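Side-chain contact in SAG family member (Sag19) (Eimeria tenella, PDB 6ZZB), which is a surface antigen of the parasite with no established molecular function, built on a fold of the CAP protein type and probably displayed to the host: residues T81-A86 with F207-D212. Sequence-based numbering, arbitrary orientation.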
loop_
_atom_site.group_PDB
_atom_site.type_symbol
_atom_site.label_atom_id
_atom_site.label_comp_id
_atom_site.label_asym_id
_atom_site.label_seq_id
_atom_site.Cartn_x
_atom_site.Cartn_y
_atom_site.Cartn_z
ATOM N N THR A 81 12.762 -2.987 -7.388
ATOM C CA THR A 81 12.809 -3.163 -8.855
ATOM C C THR A 81 12.823 -4.647 -9.202
ATOM O O THR A 81 12.130 -5.105 -10.099
ATOM C CB THR A 81 14.020 -2.448 -9.437
ATOM O OG1 THR A 81 13.899 -1.041 -9.179
ATOM C CG2 THR A 81 14.166 -2.744 -10.915
ATOM N N GLU A 82 13.633 -5.431 -8.489
ATOM C CA GLU A 82 13.756 -6.867 -8.821
ATOM C C GLU A 82 12.488 -7.651 -8.449
ATOM O O GLU A 82 12.060 -8.545 -9.193
ATOM C CB GLU A 82 14.985 -7.397 -8.069
ATOM C CG GLU A 82 15.551 -8.649 -8.651
ATOM C CD GLU A 82 16.048 -8.476 -10.088
ATOM O OE1 GLU A 82 15.776 -9.314 -10.830
ATOM O OE2 GLU A 82 16.648 -7.433 -10.439
ATOM N N SER A 83 11.874 -7.315 -7.314
ATOM C CA SER A 83 10.589 -7.935 -6.913
ATOM C C SER A 83 9.525 -7.674 -7.986
ATOM O O SER A 83 8.820 -8.593 -8.401
ATOM C CB SER A 83 10.176 -7.417 -5.579
ATOM O OG SER A 83 8.908 -7.920 -5.209
ATOM N N LEU A 84 9.457 -6.423 -8.453
ATOM C CA LEU A 84 8.485 -6.069 -9.515
ATOM C C LEU A 84 8.811 -6.802 -10.816
ATOM O O LEU A 84 7.896 -7.284 -11.470
ATOM C CB LEU A 84 8.503 -4.553 -9.667
ATOM C CG LEU A 84 7.740 -3.821 -8.553
ATOM C CD1 LEU A 84 8.052 -2.346 -8.598
ATOM C CD2 LEU A 84 6.230 -4.053 -8.667
ATOM N N LYS A 85 10.096 -6.890 -11.149
ATOM C CA LYS A 85 10.515 -7.588 -12.391
ATOM C C LYS A 85 10.045 -9.043 -12.355
ATOM O O LYS A 85 9.581 -9.573 -13.385
ATOM C CB LYS A 85 12.027 -7.490 -12.543
ATOM C CG LYS A 85 12.563 -8.170 -13.795
ATOM C CD LYS A 85 14.061 -8.064 -13.891
ATOM C CE LYS A 85 14.612 -8.888 -15.042
ATOM N NZ LYS A 85 14.145 -8.376 -16.350
ATOM N N ALA A 86 10.073 -9.674 -11.188
ATOM C CA ALA A 86 9.645 -11.082 -11.005
ATOM C C ALA A 86 8.152 -11.263 -11.279
ATOM O O ALA A 86 7.745 -12.384 -11.635
ATOM C CB ALA A 86 10.003 -11.549 -9.626
ATOM N N PHE A 207 2.540 5.484 -1.497
ATOM C CA PHE A 207 2.621 4.092 -1.966
ATOM C C PHE A 207 3.657 3.374 -1.138
ATOM O O PHE A 207 4.787 3.864 -1.036
ATOM C CB PHE A 207 2.992 4.035 -3.438
ATOM C CG PHE A 207 3.082 2.639 -3.980
ATOM C CD1 PHE A 207 1.915 1.922 -4.170
ATOM C CD2 PHE A 207 4.295 2.041 -4.297
ATOM C CE1 PHE A 207 1.968 0.624 -4.661
ATOM C CE2 PHE A 207 4.326 0.728 -4.745
ATOM C CZ PHE A 207 3.170 0.047 -4.939
ATOM N N CYS A 208 3.311 2.216 -0.609
ATOM C CA CYS A 208 4.282 1.329 0.057
ATOM C C CYS A 208 4.296 -0.008 -0.663
ATOM O O CYS A 208 3.249 -0.668 -0.774
ATOM C CB CYS A 208 3.941 1.117 1.515
ATOM S SG CYS A 208 3.960 2.574 2.576
ATOM N N TYR A 209 5.475 -0.420 -1.104
ATOM C CA TYR A 209 5.689 -1.701 -1.777
ATOM C C TYR A 209 6.227 -2.701 -0.768
ATOM O O TYR A 209 7.254 -2.424 -0.128
ATOM C CB TYR A 209 6.672 -1.574 -2.946
ATOM C CG TYR A 209 6.748 -2.851 -3.728
ATOM C CD1 TYR A 209 5.748 -3.160 -4.619
ATOM C CD2 TYR A 209 7.752 -3.784 -3.561
ATOM C CE1 TYR A 209 5.715 -4.354 -5.296
ATOM C CE2 TYR A 209 7.764 -4.962 -4.266
ATOM C CZ TYR A 209 6.754 -5.243 -5.163
ATOM O OH TYR A 209 6.743 -6.393 -5.887
ATOM N N PHE A 210 5.545 -3.828 -0.640
ATOM C CA PHE A 210 5.928 -4.921 0.266
ATOM C C PHE A 210 6.562 -6.047 -0.544
ATOM O O PHE A 210 6.037 -6.448 -1.567
ATOM C CB PHE A 210 4.702 -5.433 1.014
ATOM C CG PHE A 210 4.073 -4.398 1.911
ATOM C CD1 PHE A 210 3.225 -3.416 1.395
ATOM C CD2 PHE A 210 4.320 -4.378 3.274
ATOM C CE1 PHE A 210 2.665 -2.453 2.205
ATOM C CE2 PHE A 210 3.737 -3.420 4.093
ATOM C CZ PHE A 210 2.910 -2.455 3.565
ATOM N N ILE A 211 7.696 -6.552 -0.041
ATOM C CA ILE A 211 8.366 -7.755 -0.579
ATOM C C ILE A 211 8.100 -8.848 0.440
ATOM O O ILE A 211 8.489 -8.666 1.594
ATOM C CB ILE A 211 9.864 -7.498 -0.793
ATOM C CG1 ILE A 211 10.114 -6.277 -1.675
ATOM C CG2 ILE A 211 10.545 -8.763 -1.328
ATOM C CD1 ILE A 211 11.583 -6.013 -1.930
ATOM N N ASP A 212 7.418 -9.944 0.054
ATOM C CA ASP A 212 6.877 -10.270 -1.249
ATOM C C ASP A 212 5.457 -9.748 -1.355
ATOM O O ASP A 212 4.758 -9.714 -0.353
ATOM C CB ASP A 212 6.830 -11.791 -1.429
ATOM C CG ASP A 212 8.213 -12.396 -1.503
ATOM O OD1 ASP A 212 9.044 -11.857 -2.246
ATOM O OD2 ASP A 212 8.410 -13.426 -0.833
HETATM O O HOH W 1 9.033 -10.494 -4.561
#
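Ser83 meets Tyr209 through a hydroxyl-to-hydroxyl hydrogen bond, with Ser83 OG 2.7 Å from Tyr209 OH. Either group could be the donor. Ser83 OG lies in the plane of the ring, at its edge, and sits 3.3 Å from Tyr209 CE2. The serine hydroxyl points anti to its own backbone N (chi1 176°), and this sends it out from helix 77-86 to the phenol. A water oxygen also lies 2.7 Å from Ser83 OG, hydrogen-bonded to it. The same water donates to Asp212 OD1, its oxygen 2.7 Å from that atom, and so links the helix to the loop after the strand. The CB of Ser83 rests against Ile211, with CG1 of the isoleucine 4.1 Å away.

One residue on, Leu84 packs on the CE1 side of the ring. Its CD2 approaches Tyr209 CE1 obliquely, at 3.4 Å. The two side chains run past each other in opposite directions. Pro95, from a loop, and Ile100, on helix 97-105, also touch Leu84.

The contact seats helix 77-86 across the end of strand 203-211, at 73° between the segment axes. This is a helix packed on the central mixed sheet, consistent with a CAP-like α/β architecture. Cys208, next to the tyrosine, is tied by a disulfide to Cys193 on the neighbouring strand. Asp212 is held at both oxygens, OD1 by the water and OD2 by a salt bridge to Lys189. The chemistry is mixed: Leu84 gives apolar packing, while Ser83 provides a hydrogen-bonding partner for the hydroxyl of a buried tyrosine. Two hydrogen bonds on Ser83 OG probably limit the rotation of that side chain.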